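Local coordinates for protein NS6 protease (Murine norovirus 1, PDB 4ASH) that probably cleaves the norovirus polyprotein at its junctions into mature proteins, as a cysteine protease with a trypsin-like fold, at residues M96-A108 against S113-T125. The protein carries 1 engineered substitution. Numbering follows the deposited sequence.
Sequences MLALAVRMGSQAA and SAVVHGQTGMLLT
Gln119 lays its side chain over the flank of Gln106, its CD 3.7 Å from Gln106 CG, the two amide planes turned 48° apart. They form a non-hydrogen-bonded pair in the beta hairpin of strands 96-111 and 114-123, part of the second sheet of this trypsin-like (clan PA) protease. Between the Met103–Gly121 and Gln106–Gln119 pairs the register slips by one residue, a beta bulge at Gly104 and Ser105. Here a long amide suits position 119: with CG anti to the backbone N (chi1 -165°) and the chain extended beyond it, NE2 reaches Gly104 O at 2.8 Å, with the oxygen close to the plane of the Gln119 amide, while OE1 accepts from Cys79 N. Both ends of this buried amide are thus bonded, which fixes its rotation. Ser105 O then takes Thr120 N at 3.0 Å.

Met103 crosses Gln119 at about a right angle; bends at chi2 and chi3 fold the flexible chain so that CE comes to 3.8 Å from Gln119 CG. Gly121, with no side chain, lets Val101 CG2 pack directly on its CA at 3.7 Å. Val101 and Leu123 both turn to Val169 of strand 168-172, as befits branched apolar residues in the interior. On the other face, Met122 CE rests against the aliphatic part of Arg102, 4.0 Å from CD. Back beside Gln106, one water donates to both Gln106 OE1 and Gly118 O.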
# COMPACT_ATOMS: atom_id res chain seq x y z
N MET A 96 8.94 7.72 -11.55
CA MET A 96 8.97 7.29 -10.14
C MET A 96 9.06 8.51 -9.25
O MET A 96 10.02 9.28 -9.31
CB MET A 96 10.16 6.36 -9.92
CG MET A 96 10.05 5.04 -10.69
SD MET A 96 11.62 4.20 -10.99
CE MET A 96 12.26 5.25 -12.31
N LEU A 97 8.04 8.70 -8.42
CA LEU A 97 7.97 9.87 -7.57
C LEU A 97 7.83 9.44 -6.12
O LEU A 97 6.77 8.96 -5.71
CB LEU A 97 6.74 10.72 -7.92
CG LEU A 97 6.71 11.31 -9.33
CD1 LEU A 97 5.30 11.77 -9.67
CD2 LEU A 97 7.68 12.46 -9.42
N ALA A 98 8.90 9.59 -5.35
CA ALA A 98 8.85 9.28 -3.93
C ALA A 98 8.29 10.51 -3.21
O ALA A 98 8.84 11.60 -3.31
CB ALA A 98 10.23 8.94 -3.42
N LEU A 99 7.18 10.33 -2.51
CA LEU A 99 6.53 11.46 -1.86
C LEU A 99 6.69 11.36 -0.35
O LEU A 99 6.27 10.37 0.24
CB LEU A 99 5.05 11.50 -2.22
CG LEU A 99 4.68 11.62 -3.70
CD1 LEU A 99 3.17 11.70 -3.84
CD2 LEU A 99 5.35 12.84 -4.32
N ALA A 100 7.32 12.35 0.26
CA ALA A 100 7.49 12.33 1.71
C ALA A 100 6.15 12.57 2.39
O ALA A 100 5.37 13.42 1.98
CB ALA A 100 8.52 13.36 2.16
N VAL A 101 5.89 11.81 3.45
CA VAL A 101 4.62 11.90 4.15
C VAL A 101 4.83 11.68 5.64
O VAL A 101 5.47 10.72 6.05
CB VAL A 101 3.59 10.88 3.60
CG1 VAL A 101 4.11 9.45 3.72
CG2 VAL A 101 2.26 11.01 4.32
N ARG A 102 4.29 12.59 6.46
CA ARG A 102 4.30 12.37 7.90
C ARG A 102 3.10 11.52 8.27
O ARG A 102 1.96 11.92 8.04
CB ARG A 102 4.26 13.69 8.66
CG ARG A 102 4.32 13.46 10.17
CD ARG A 102 3.81 14.66 10.94
NE ARG A 102 3.99 14.48 12.38
CZ ARG A 102 3.13 13.87 13.19
NH1 ARG A 102 2.00 13.35 12.73
NH2 ARG A 102 3.41 13.77 14.49
N MET A 103 3.36 10.33 8.81
CA MET A 103 2.28 9.41 9.15
C MET A 103 1.57 9.89 10.40
O MET A 103 2.22 10.28 11.37
CB MET A 103 2.82 7.99 9.31
CG MET A 103 3.48 7.45 8.03
SD MET A 103 2.41 7.59 6.56
CE MET A 103 1.05 6.54 7.07
N GLY A 104 0.24 9.90 10.36
CA GLY A 104 -0.58 10.34 11.47
C GLY A 104 -1.20 9.17 12.21
O GLY A 104 -0.57 8.13 12.40
N SER A 105 -2.44 9.33 12.65
CA SER A 105 -3.06 8.29 13.47
C SER A 105 -3.69 7.20 12.64
O SER A 105 -4.13 7.42 11.50
CB SER A 105 -4.13 8.90 14.39
OG SER A 105 -3.73 10.15 14.91
N GLN A 106 -3.74 6.00 13.22
CA GLN A 106 -4.50 4.91 12.65
C GLN A 106 -5.96 5.03 13.08
O GLN A 106 -6.24 5.43 14.21
CB GLN A 106 -3.91 3.56 13.08
CG GLN A 106 -2.48 3.36 12.60
CD GLN A 106 -1.90 2.01 13.01
OE1 GLN A 106 -2.63 1.04 13.19
NE2 GLN A 106 -0.59 1.96 13.17
N ALA A 107 -6.87 4.69 12.18
CA ALA A 107 -8.30 4.75 12.47
C ALA A 107 -9.08 4.04 11.38
O ALA A 107 -8.52 3.67 10.33
CB ALA A 107 -8.77 6.20 12.60
N ALA A 108 -10.36 3.79 11.64
CA ALA A 108 -11.28 3.27 10.65
C ALA A 108 -11.92 4.48 9.99
O ALA A 108 -12.65 5.25 10.63
CB ALA A 108 -12.34 2.40 11.29
N SER A 113 -18.71 5.01 0.40
CA SER A 113 -19.56 4.00 1.03
C SER A 113 -18.75 2.92 1.76
O SER A 113 -19.32 2.02 2.37
CB SER A 113 -20.47 3.34 -0.01
OG SER A 113 -19.71 2.68 -1.01
N ALA A 114 -17.43 3.03 1.70
CA ALA A 114 -16.55 2.04 2.31
C ALA A 114 -15.94 2.51 3.62
O ALA A 114 -15.83 3.71 3.88
CB ALA A 114 -15.45 1.66 1.34
N VAL A 115 -15.55 1.55 4.46
CA VAL A 115 -14.81 1.83 5.68
C VAL A 115 -13.42 1.21 5.58
O VAL A 115 -13.28 -0.00 5.38
CB VAL A 115 -15.55 1.31 6.94
CG1 VAL A 115 -14.64 1.36 8.16
CG2 VAL A 115 -16.83 2.10 7.18
N VAL A 116 -12.40 2.05 5.68
CA VAL A 116 -11.02 1.65 5.44
C VAL A 116 -10.24 1.64 6.76
O VAL A 116 -10.11 2.66 7.40
CB VAL A 116 -10.31 2.65 4.51
CG1 VAL A 116 -8.84 2.27 4.31
CG2 VAL A 116 -11.05 2.76 3.18
N HIS A 117 -9.70 0.49 7.14
CA HIS A 117 -8.77 0.48 8.26
C HIS A 117 -7.45 0.96 7.71
O HIS A 117 -6.91 0.36 6.78
CB HIS A 117 -8.63 -0.92 8.84
CG HIS A 117 -9.94 -1.57 9.14
ND1 HIS A 117 -10.74 -1.17 10.17
CD2 HIS A 117 -10.59 -2.59 8.52
CE1 HIS A 117 -11.83 -1.92 10.20
NE2 HIS A 117 -11.76 -2.78 9.20
N GLY A 118 -6.92 2.04 8.24
CA GLY A 118 -5.69 2.57 7.69
C GLY A 118 -5.03 3.60 8.56
O GLY A 118 -5.32 3.71 9.75
N GLN A 119 -4.12 4.36 7.96
CA GLN A 119 -3.38 5.37 8.69
C GLN A 119 -3.43 6.65 7.89
O GLN A 119 -3.21 6.64 6.67
CB GLN A 119 -1.94 4.93 8.92
CG GLN A 119 -1.23 5.77 9.98
CD GLN A 119 0.03 5.12 10.51
OE1 GLN A 119 0.38 3.99 10.14
NE2 GLN A 119 0.73 5.82 11.39
N THR A 120 -3.72 7.75 8.56
CA THR A 120 -3.72 9.03 7.88
C THR A 120 -2.28 9.48 7.67
O THR A 120 -1.36 8.97 8.31
CB THR A 120 -4.44 10.12 8.70
OG1 THR A 120 -3.74 10.31 9.93
CG2 THR A 120 -5.87 9.70 8.99
N GLY A 121 -2.08 10.42 6.75
CA GLY A 121 -0.77 10.96 6.49
C GLY A 121 -0.86 12.38 5.98
O GLY A 121 -1.88 12.78 5.40
N MET A 122 0.20 13.14 6.20
CA MET A 122 0.26 14.51 5.70
C MET A 122 1.41 14.64 4.72
O MET A 122 2.57 14.49 5.08
CB MET A 122 0.46 15.48 6.88
CG MET A 122 0.60 16.94 6.50
SD MET A 122 1.03 18.01 7.90
CE MET A 122 2.66 17.40 8.32
N LEU A 123 1.08 14.90 3.45
CA LEU A 123 2.12 15.10 2.44
C LEU A 123 2.93 16.34 2.81
O LEU A 123 2.35 17.36 3.18
CB LEU A 123 1.49 15.24 1.06
CG LEU A 123 0.82 14.00 0.45
CD1 LEU A 123 0.23 14.33 -0.92
CD2 LEU A 123 1.81 12.84 0.31
N LEU A 124 4.25 16.25 2.73
CA LEU A 124 5.11 17.33 3.20
C LEU A 124 5.28 18.41 2.15
O LEU A 124 5.53 19.57 2.49
CB LEU A 124 6.48 16.80 3.65
CG LEU A 124 6.45 15.83 4.84
CD1 LEU A 124 7.86 15.55 5.34
CD2 LEU A 124 5.60 16.42 5.94
N THR A 125 5.15 18.04 0.88
CA THR A 125 5.23 19.00 -0.22
C THR A 125 3.85 19.36 -0.74
O THR A 125 3.35 20.45 -0.48
CB THR A 125 6.08 18.46 -1.39
OG1 THR A 125 5.62 17.16 -1.76
CG2 THR A 125 7.54 18.37 -1.00
O HOH W 1 5.50 15.18 -0.15
O HOH W 2 -4.04 11.88 11.76
O HOH W 3 -4.98 1.01 11.10